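Local coordinates for protein acetyl-CoA acetyltransferase (Bacillus anthracis, PDB 3SS6) that probably catalyses the thiolase reaction, the reversible condensation of two acetyl-CoA molecules into acetoacetyl-CoA with release of coenzyme A, at residues S15-F20 with S216-P221; V27-L32 with V118-S123; V34-E39 with V202-K207. All blocks are in the same frame, centred on the assembly; numbering follows the deposited sequence.

Contact 1 of 3, residues S15-F20 with S216-P221; sequences SPIGTF and SKDEHP
Two carboxylates of the 216-221 loop, those of Asp218 and Glu219, reach the backbone of the 15-20 segment at different points and bind its N-H groups. Asp218 OD1 accepts from Ile17 N at 2.8 Å through its anti lone pair, turned away from OD2, and the same oxygen has a salt bridge to Arg14, which probably helps hold the carboxylate that accepts the amide hydrogen bond. Glu219 carries its CG between its own backbone N and carbonyl carbon (chi1 61°) and runs extended from there, which brings OE2 to Thr19 N at 2.9 Å; the amide meets it on the anti side, 23° out of the carboxylate plane. OE2 also accepts from Ala23 N. Between the two carboxylates the backbones join directly, Glu219 N donating to Ile17 O at 3.1 Å, and a water bridges that carbonyl to His220 N. Thr19 splits its branches: OG1 faces the Glu219 carboxylate, while CG2 comes obliquely at the His220 ring, 3.5 Å from ND1. At the other end the Pro16 ring lies against the loop backbone, CG 3.5 Å from Ser216 C. Within the thiolase N-terminal domain the contact thus fastens the end of strand 7-19 to the loop after strand 212-215, with strand 252-262 beside Ile17 and His220, and helix 174-194 against Lys217 and Pro221.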
loop_
_atom_site.group_PDB
_atom_site.type_symbol
_atom_site.label_atom_id
_atom_site.label_comp_id
_atom_site.label_asym_id
_atom_site.label_seq_id
_atom_site.Cartn_x
_atom_site.Cartn_y
_atom_site.Cartn_z
ATOM N N SER A 15 15.907 26.755 10.646
ATOM C CA SER A 15 16.335 26.407 9.292
ATOM C C SER A 15 15.707 27.422 8.346
ATOM O O SER A 15 14.758 28.121 8.722
ATOM C CB SER A 15 15.840 25.000 8.932
ATOM O OG SER A 15 14.423 24.983 8.772
ATOM N N PRO A 16 16.208 27.500 7.103
ATOM C CA PRO A 16 15.373 28.176 6.109
ATOM C C PRO A 16 14.131 27.308 5.906
ATOM O O PRO A 16 14.138 26.121 6.261
ATOM C CB PRO A 16 16.241 28.168 4.828
ATOM C CG PRO A 16 17.592 27.614 5.235
ATOM C CD PRO A 16 17.338 26.792 6.484
ATOM N N ILE A 17 13.080 27.892 5.339
ATOM C CA ILE A 17 11.837 27.147 5.121
ATOM C C ILE A 17 11.798 26.639 3.684
ATOM O O ILE A 17 11.858 27.427 2.732
ATOM C CB ILE A 17 10.604 28.014 5.435
ATOM C CG1 ILE A 17 10.628 28.440 6.911
ATOM C CG2 ILE A 17 9.318 27.245 5.116
ATOM C CD1 ILE A 17 9.658 29.560 7.250
ATOM N N GLY A 18 11.714 25.319 3.543
ATOM C CA GLY A 18 11.629 24.677 2.240
ATOM C C GLY A 18 10.209 24.618 1.693
ATOM O O GLY A 18 9.232 24.632 2.449
ATOM N N THR A 19 10.097 24.578 0.367
ATOM C CA THR A 19 8.797 24.391 -0.276
ATOM C C THR A 19 8.507 22.904 -0.420
ATOM O O THR A 19 9.408 22.077 -0.361
ATOM C CB THR A 19 8.736 25.049 -1.671
ATOM O OG1 THR A 19 9.798 24.545 -2.490
ATOM C CG2 THR A 19 8.853 26.551 -1.557
ATOM N N PHE A 20 7.236 22.568 -0.598
ATOM C CA PHE A 20 6.842 21.169 -0.716
ATOM C C PHE A 20 7.517 20.504 -1.900
ATOM O O PHE A 20 7.412 20.973 -3.038
ATOM C CB PHE A 20 5.323 21.053 -0.829
ATOM C CG PHE A 20 4.811 19.657 -0.594
ATOM C CD1 PHE A 20 4.459 18.846 -1.656
ATOM C CD2 PHE A 20 4.716 19.151 0.697
ATOM C CE1 PHE A 20 3.996 17.553 -1.430
ATOM C CE2 PHE A 20 4.254 17.867 0.926
ATOM C CZ PHE A 20 3.902 17.070 -0.142
ATOM N N SER A 216 20.281 27.340 2.405
ATOM C CA SER A 216 20.544 28.451 3.309
ATOM C C SER A 216 19.553 29.611 3.185
ATOM O O SER A 216 19.619 30.549 3.982
ATOM C CB SER A 216 21.983 28.953 3.131
ATOM O OG SER A 216 22.167 29.474 1.831
ATOM N N LYS A 217 18.643 29.543 2.213
ATOM C CA LYS A 217 17.698 30.635 1.974
ATOM C C LYS A 217 16.262 30.134 1.830
ATOM O O LYS A 217 16.010 29.132 1.157
ATOM C CB LYS A 217 18.079 31.415 0.715
ATOM C CG LYS A 217 19.559 31.784 0.637
ATOM C CD LYS A 217 19.931 32.890 1.614
ATOM C CE LYS A 217 19.351 34.228 1.174
ATOM N NZ LYS A 217 19.854 35.385 1.975
ATOM N N ASP A 218 15.332 30.853 2.450
ATOM C CA ASP A 218 13.905 30.539 2.348
ATOM C C ASP A 218 13.500 30.458 0.881
ATOM O O ASP A 218 13.825 31.355 0.090
ATOM C CB ASP A 218 13.094 31.633 3.050
ATOM C CG ASP A 218 13.368 31.698 4.546
ATOM O OD1 ASP A 218 13.249 30.652 5.229
ATOM O OD2 ASP A 218 13.694 32.802 5.041
ATOM N N GLU A 219 12.794 29.400 0.495
ATOM C CA GLU A 219 12.543 29.241 -0.931
ATOM C C GLU A 219 11.088 29.453 -1.351
ATOM O O GLU A 219 10.784 29.415 -2.548
ATOM C CB GLU A 219 13.135 27.931 -1.486
ATOM C CG GLU A 219 12.567 26.704 -0.858
ATOM C CD GLU A 219 13.072 25.385 -1.460
ATOM O OE1 GLU A 219 13.873 25.347 -2.424
ATOM O OE2 GLU A 219 12.635 24.352 -0.953
ATOM N N HIS A 220 10.209 29.734 -0.388
ATOM C CA HIS A 220 8.800 29.962 -0.725
ATOM C C HIS A 220 8.516 31.338 -1.349
ATOM O O HIS A 220 7.653 31.449 -2.210
ATOM C CB HIS A 220 7.870 29.735 0.484
ATOM C CG HIS A 220 6.456 29.432 0.095
ATOM N ND1 HIS A 220 6.046 28.169 -0.279
ATOM C CD2 HIS A 220 5.363 30.225 0.001
ATOM C CE1 HIS A 220 4.759 28.194 -0.574
ATOM N NE2 HIS A 220 4.319 29.429 -0.413
ATOM N N PRO A 221 9.211 32.396 -0.900
ATOM C CA PRO A 221 8.882 33.702 -1.482
ATOM C C PRO A 221 9.134 33.729 -2.985
ATOM O O PRO A 221 10.141 33.177 -3.448
ATOM C CB PRO A 221 9.827 34.654 -0.749
ATOM C CG PRO A 221 9.967 34.001 0.626
ATOM C CD PRO A 221 10.088 32.521 0.279
HETATM O O HOH W 1 10.423 29.792 2.487
#

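Contact 2 of 3, residues V27-L32 with V118-S123; sequences VTPVEL and VEAMSS
Pro29 and Ala120 meet where the first turn of helix 29-43 packs on the end of strand 112-120, a helix-on-sheet contact within the thiolase N-terminal domain. The Ala120 methyl sits under the proline ring, CB 3.7 Å from Pro29 CG. Two residues earlier in the strand, also facing the helix, Val118 brings CG2 to 3.5 Å from Pro29 O, and the same methyl approaches Leu32 CB at 4.1 Å. Leu32 holds its CG anti to N (chi1 -179°), which carries CD2 across to the strand backbone, 3.7 Å from Glu119 O. The helix start is closed by a capping box: Thr28 OG1 accepts from Glu31 N, and Thr28 N donates to Glu31 OE1, which it meets from above the carboxylate plane. Thr28 OG1 has a further hydrogen bond with Glu65. Glu119 points away from the helix, its carboxylate taking the backbone N-H groups of Cys59 and Ile60. Beyond the strand, Ser122 O accepts from Trp133 of a second subunit. Ser123 places OG between its backbone N and carbonyl carbon (chi1 59°), and this hydroxyl donates to Val27 O at 2.8 Å, approaching from 37° above the carbonyl plane.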
loop_
_atom_site.group_PDB
_atom_site.type_symbol
_atom_site.label_atom_id
_atom_site.label_comp_id
_atom_site.label_asym_id
_atom_site.label_seq_id
_atom_site.Cartn_x
_atom_site.Cartn_y
_atom_site.Cartn_z
ATOM N N VAL A 27 14.349 14.932 3.618
ATOM C CA VAL A 27 14.848 15.083 4.978
ATOM C C VAL A 27 13.727 14.728 5.950
ATOM O O VAL A 27 12.593 15.189 5.765
ATOM C CB VAL A 27 15.337 16.518 5.224
ATOM C CG1 VAL A 27 15.842 16.694 6.640
ATOM C CG2 VAL A 27 16.452 16.869 4.220
ATOM N N THR A 28 14.038 13.927 6.974
ATOM C CA THR A 28 13.041 13.576 7.988
ATOM C C THR A 28 12.974 14.652 9.075
ATOM O O THR A 28 13.853 15.517 9.156
ATOM C CB THR A 28 13.342 12.226 8.685
ATOM O OG1 THR A 28 14.462 12.369 9.569
ATOM C CG2 THR A 28 13.614 11.125 7.665
ATOM N N PRO A 29 11.929 14.603 9.919
ATOM C CA PRO A 29 11.857 15.642 10.956
ATOM C C PRO A 29 13.056 15.621 11.899
ATOM O O PRO A 29 13.548 16.688 12.271
ATOM C CB PRO A 29 10.555 15.303 11.706
ATOM C CG PRO A 29 9.693 14.615 10.678
ATOM C CD PRO A 29 10.704 13.779 9.872
ATOM N N VAL A 30 13.510 14.441 12.308
ATOM C CA VAL A 30 14.692 14.376 13.171
ATOM C C VAL A 30 15.910 14.967 12.468
ATOM O O VAL A 30 16.642 15.759 13.054
ATOM C CB VAL A 30 14.976 12.936 13.656
ATOM C CG1 VAL A 30 16.391 12.822 14.253
ATOM C CG2 VAL A 30 13.918 12.513 14.683
ATOM N N GLU A 31 16.094 14.627 11.196
ATOM C CA GLU A 31 17.242 15.142 10.450
ATOM C C GLU A 31 17.217 16.658 10.344
ATOM O O GLU A 31 18.264 17.310 10.370
ATOM C CB GLU A 31 17.296 14.509 9.063
ATOM C CG GLU A 31 17.602 13.025 9.130
ATOM C CD GLU A 31 17.466 12.336 7.793
ATOM O OE1 GLU A 31 16.814 12.896 6.893
ATOM O OE2 GLU A 31 18.000 11.218 7.647
ATOM N N LEU A 32 16.012 17.209 10.254
ATOM C CA LEU A 32 15.837 18.643 10.042
ATOM C C LEU A 32 16.028 19.393 11.362
ATOM O O LEU A 32 16.497 20.526 11.385
ATOM C CB LEU A 32 14.449 18.907 9.450
ATOM C CG LEU A 32 14.066 20.354 9.114
ATOM C CD1 LEU A 32 15.191 21.040 8.324
ATOM C CD2 LEU A 32 12.751 20.356 8.313
ATOM N N VAL A 118 9.218 21.456 14.602
ATOM C CA VAL A 118 9.707 20.952 13.328
ATOM C C VAL A 118 8.539 20.383 12.533
ATOM O O VAL A 118 7.563 19.875 13.101
ATOM C CB VAL A 118 10.803 19.871 13.530
ATOM C CG1 VAL A 118 10.251 18.695 14.347
ATOM C CG2 VAL A 118 11.345 19.361 12.165
ATOM N N GLU A 119 8.629 20.493 11.212
ATOM C CA GLU A 119 7.723 19.760 10.336
ATOM C C GLU A 119 8.458 19.470 9.059
ATOM O O GLU A 119 9.079 20.368 8.468
ATOM C CB GLU A 119 6.446 20.554 10.014
ATOM C CG GLU A 119 5.243 19.639 9.648
ATOM C CD GLU A 119 4.693 18.922 10.891
ATOM O OE1 GLU A 119 4.376 19.605 11.888
ATOM O OE2 GLU A 119 4.611 17.678 10.890
ATOM N N ALA A 120 8.398 18.212 8.645
ATOM C CA ALA A 120 8.949 17.781 7.368
ATOM C C ALA A 120 7.757 17.261 6.580
ATOM O O ALA A 120 7.455 16.061 6.587
ATOM C CB ALA A 120 9.994 16.691 7.572
ATOM N N MET A 121 7.044 18.174 5.933
ATOM C CA MET A 121 5.806 17.790 5.264
ATOM C C MET A 121 6.121 16.986 4.003
ATOM O O MET A 121 5.437 16.012 3.716
ATOM C CB MET A 121 4.937 19.021 4.982
ATOM C CG MET A 121 4.580 19.746 6.282
ATOM S SD MET A 121 3.506 21.197 6.138
ATOM C CE MET A 121 1.891 20.408 5.945
ATOM N N SER A 122 7.175 17.377 3.281
ATOM C CA SER A 122 7.542 16.726 2.026
ATOM C C SER A 122 7.826 15.235 2.181
ATOM O O SER A 122 7.580 14.455 1.261
ATOM C CB SER A 122 8.769 17.390 1.397
ATOM O OG SER A 122 8.548 18.757 1.073
ATOM N N SER A 123 8.385 14.839 3.323
ATOM C CA SER A 123 8.776 13.435 3.531
ATOM C C SER A 123 7.733 12.643 4.322
ATOM O O SER A 123 7.950 11.472 4.689
ATOM C CB SER A 123 10.143 13.371 4.230
ATOM O OG SER A 123 10.085 14.034 5.489
HETATM O O HOH W 2 10.521 17.059 4.348
#

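Contact 3 of 3, residues V34-E39 with V202-K207; sequences VPVLQE and VPITIK
Packing is closest where Ile204 CD1 presses on the ring of Pro35, 3.5 Å from CG and tighter than an ordinary carbon-carbon contact. The two side chains cross at about a right angle, the terminal methyl of the isoleucine meeting CG of the ring. CG1 of Ile204 stands anti to its carbonyl carbon (chi1 -54°), and the second torsion then swings CD1 back toward the helix, although the CB itself does not point there. The same methyl lies 4.1 Å from Val36 CG2, and so touches two consecutive helix residues. Val36 CG2 is also 4.3 Å from Val202 CB, a looser approach on the buried side, where Val13 of strand 7-19 touches both valines. Helix 29-43 is kinked here: the ring nitrogen of Pro35 has no N-H to give, and Val36 N also makes no bond to the turn before. In the thiolase fold this helix packs on the large mixed sheet, Val36 and Leu37 resting on strand 252-262. The hairpin of strands 204-207 and 212-215 meets it through Val202, just before the hairpin, and Ile204 at its start, then runs away. No hydrogen bond joins the two segments. Toward the more open end, one turn after Pro35, Glu39 lends only its aliphatic part: CG, anti to the backbone N, is 3.8 Å from Val202 CG2, and the other methyl, CG1, is 3.8 Å from Pro35 O. A bend at chi2 (65°) then turns the carboxylate, whose OE2 makes a salt bridge with Arg43; a bound potassium ion lies about 7 Å from this side chain.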
loop_
_atom_site.group_PDB
_atom_site.type_symbol
_atom_site.label_atom_id
_atom_site.label_comp_id
_atom_site.label_asym_id
_atom_site.label_seq_id
_atom_site.Cartn_x
_atom_site.Cartn_y
_atom_site.Cartn_z
ATOM N N VAL A 34 18.014 18.283 13.943
ATOM C CA VAL A 34 19.367 18.106 14.477
ATOM C C VAL A 34 20.315 19.313 14.335
ATOM O O VAL A 34 20.845 19.790 15.325
ATOM C CB VAL A 34 20.029 16.808 13.937
ATOM C CG1 VAL A 34 21.540 16.866 14.121
ATOM C CG2 VAL A 34 19.438 15.573 14.650
ATOM N N PRO A 35 20.533 19.817 13.108
ATOM C CA PRO A 35 21.530 20.891 12.983
ATOM C C PRO A 35 21.101 22.188 13.665
ATOM O O PRO A 35 21.958 22.984 14.077
ATOM C CB PRO A 35 21.655 21.098 11.463
ATOM C CG PRO A 35 20.412 20.489 10.881
ATOM C CD PRO A 35 20.002 19.374 11.805
ATOM N N VAL A 36 19.792 22.388 13.772
ATOM C CA VAL A 36 19.252 23.576 14.424
ATOM C C VAL A 36 19.379 23.460 15.949
ATOM O O VAL A 36 19.723 24.437 16.632
ATOM C CB VAL A 36 17.803 23.847 13.962
ATOM C CG1 VAL A 36 17.266 25.110 14.600
ATOM C CG2 VAL A 36 17.771 23.985 12.443
ATOM N N LEU A 37 19.114 22.267 16.483
ATOM C CA LEU A 37 19.385 22.000 17.891
ATOM C C LEU A 37 20.854 22.265 18.205
ATOM O O LEU A 37 21.187 22.907 19.201
ATOM C CB LEU A 37 19.088 20.541 18.223
ATOM C CG LEU A 37 17.612 20.168 18.271
ATOM C CD1 LEU A 37 17.467 18.656 18.414
ATOM C CD2 LEU A 37 16.897 20.893 19.418
ATOM N N GLN A 38 21.735 21.745 17.354
ATOM C CA GLN A 38 23.173 21.905 17.579
ATOM C C GLN A 38 23.619 23.364 17.603
ATOM O O GLN A 38 24.359 23.781 18.503
ATOM C CB GLN A 38 23.968 21.113 16.539
ATOM C CG GLN A 38 23.801 19.606 16.705
ATOM C CD GLN A 38 24.388 18.813 15.547
ATOM O OE1 GLN A 38 24.427 19.288 14.414
ATOM N NE2 GLN A 38 24.845 17.597 15.830
ATOM N N GLU A 39 23.155 24.141 16.628
ATOM C CA GLU A 39 23.555 25.544 16.548
ATOM C C GLU A 39 22.937 26.343 17.689
ATOM O O GLU A 39 23.578 27.229 18.245
ATOM C CB GLU A 39 23.183 26.144 15.188
ATOM C CG GLU A 39 23.585 27.620 15.027
ATOM C CD GLU A 39 25.098 27.856 15.055
ATOM O OE1 GLU A 39 25.884 26.910 14.823
ATOM O OE2 GLU A 39 25.495 29.018 15.300
ATOM N N VAL A 202 20.027 28.876 10.129
ATOM C CA VAL A 202 21.041 27.828 10.186
ATOM C C VAL A 202 20.955 27.036 8.888
ATOM O O VAL A 202 19.928 26.429 8.603
ATOM C CB VAL A 202 20.725 26.857 11.333
ATOM C CG1 VAL A 202 21.743 25.734 11.399
ATOM C CG2 VAL A 202 20.655 27.613 12.669
ATOM N N PRO A 203 22.027 27.043 8.088
ATOM C CA PRO A 203 21.961 26.300 6.824
ATOM C C PRO A 203 21.881 24.801 7.070
ATOM O O PRO A 203 22.475 24.285 8.021
ATOM C CB PRO A 203 23.279 26.657 6.133
ATOM C CG PRO A 203 24.176 27.114 7.234
ATOM C CD PRO A 203 23.284 27.795 8.224
ATOM N N ILE A 204 21.137 24.107 6.219
ATOM C CA ILE A 204 20.983 22.669 6.354
ATOM C C ILE A 204 21.744 22.013 5.217
ATOM O O ILE A 204 21.592 22.415 4.068
ATOM C CB ILE A 204 19.508 22.261 6.225
ATOM C CG1 ILE A 204 18.632 23.055 7.214
ATOM C CG2 ILE A 204 19.343 20.736 6.390
ATOM C CD1 ILE A 204 18.937 22.768 8.679
ATOM N N THR A 205 22.563 21.012 5.535
ATOM C CA THR A 205 23.273 20.273 4.494
ATOM C C THR A 205 22.515 18.987 4.239
ATOM O O THR A 205 22.345 18.171 5.146
ATOM C CB THR A 205 24.738 19.970 4.884
ATOM O OG1 THR A 205 25.469 21.197 5.033
ATOM C CG2 THR A 205 25.413 19.125 3.799
ATOM N N ILE A 206 22.007 18.832 3.019
ATOM C CA ILE A 206 21.282 17.628 2.647
ATOM C C ILE A 206 22.209 16.706 1.885
ATOM O O ILE A 206 22.747 17.081 0.843
ATOM C CB ILE A 206 20.043 17.918 1.764
ATOM C CG1 ILE A 206 19.094 18.898 2.458
ATOM C CG2 ILE A 206 19.281 16.630 1.455
ATOM C CD1 ILE A 206 19.292 20.340 2.070
ATOM N N LYS A 207 22.396 15.499 2.405
ATOM C CA LYS A 207 23.218 14.525 1.713
ATOM C C LYS A 207 22.346 13.776 0.721
ATOM O O LYS A 207 21.606 12.861 1.098
ATOM C CB LYS A 207 23.879 13.558 2.702
ATOM C CG LYS A 207 24.816 14.238 3.697
ATOM C CD LYS A 207 25.859 13.268 4.237
ATOM C CE LYS A 207 26.673 13.900 5.357
ATOM N NZ LYS A 207 27.339 15.164 4.927
#

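In the fold
All three contacts lie within the thiolase N-terminal domain, their centres 12 to 14 Å apart. Strand 7-19, which supplies contact 1, leads along the chain to helix 29-43, whose start serves contact 2 and whose middle serves contact 3. Their partners follow in the order 118-123, 202-207 and 216-221, so contacts 2 and 3 both fall within the span bridged by contact 1 and interleave with each other. Contacts 1 and 2 reach the same large mixed sheet and meet where Phe20 touches Met121 and Ser122. Ile204 joins all three, touching Ser15, Leu32 and Pro35. Contacts 1 and 3 tie the 204-215 hairpin region and its following loop to strand 7-19 and helix 29-43, while contact 2 seats that helix on strand 112-120.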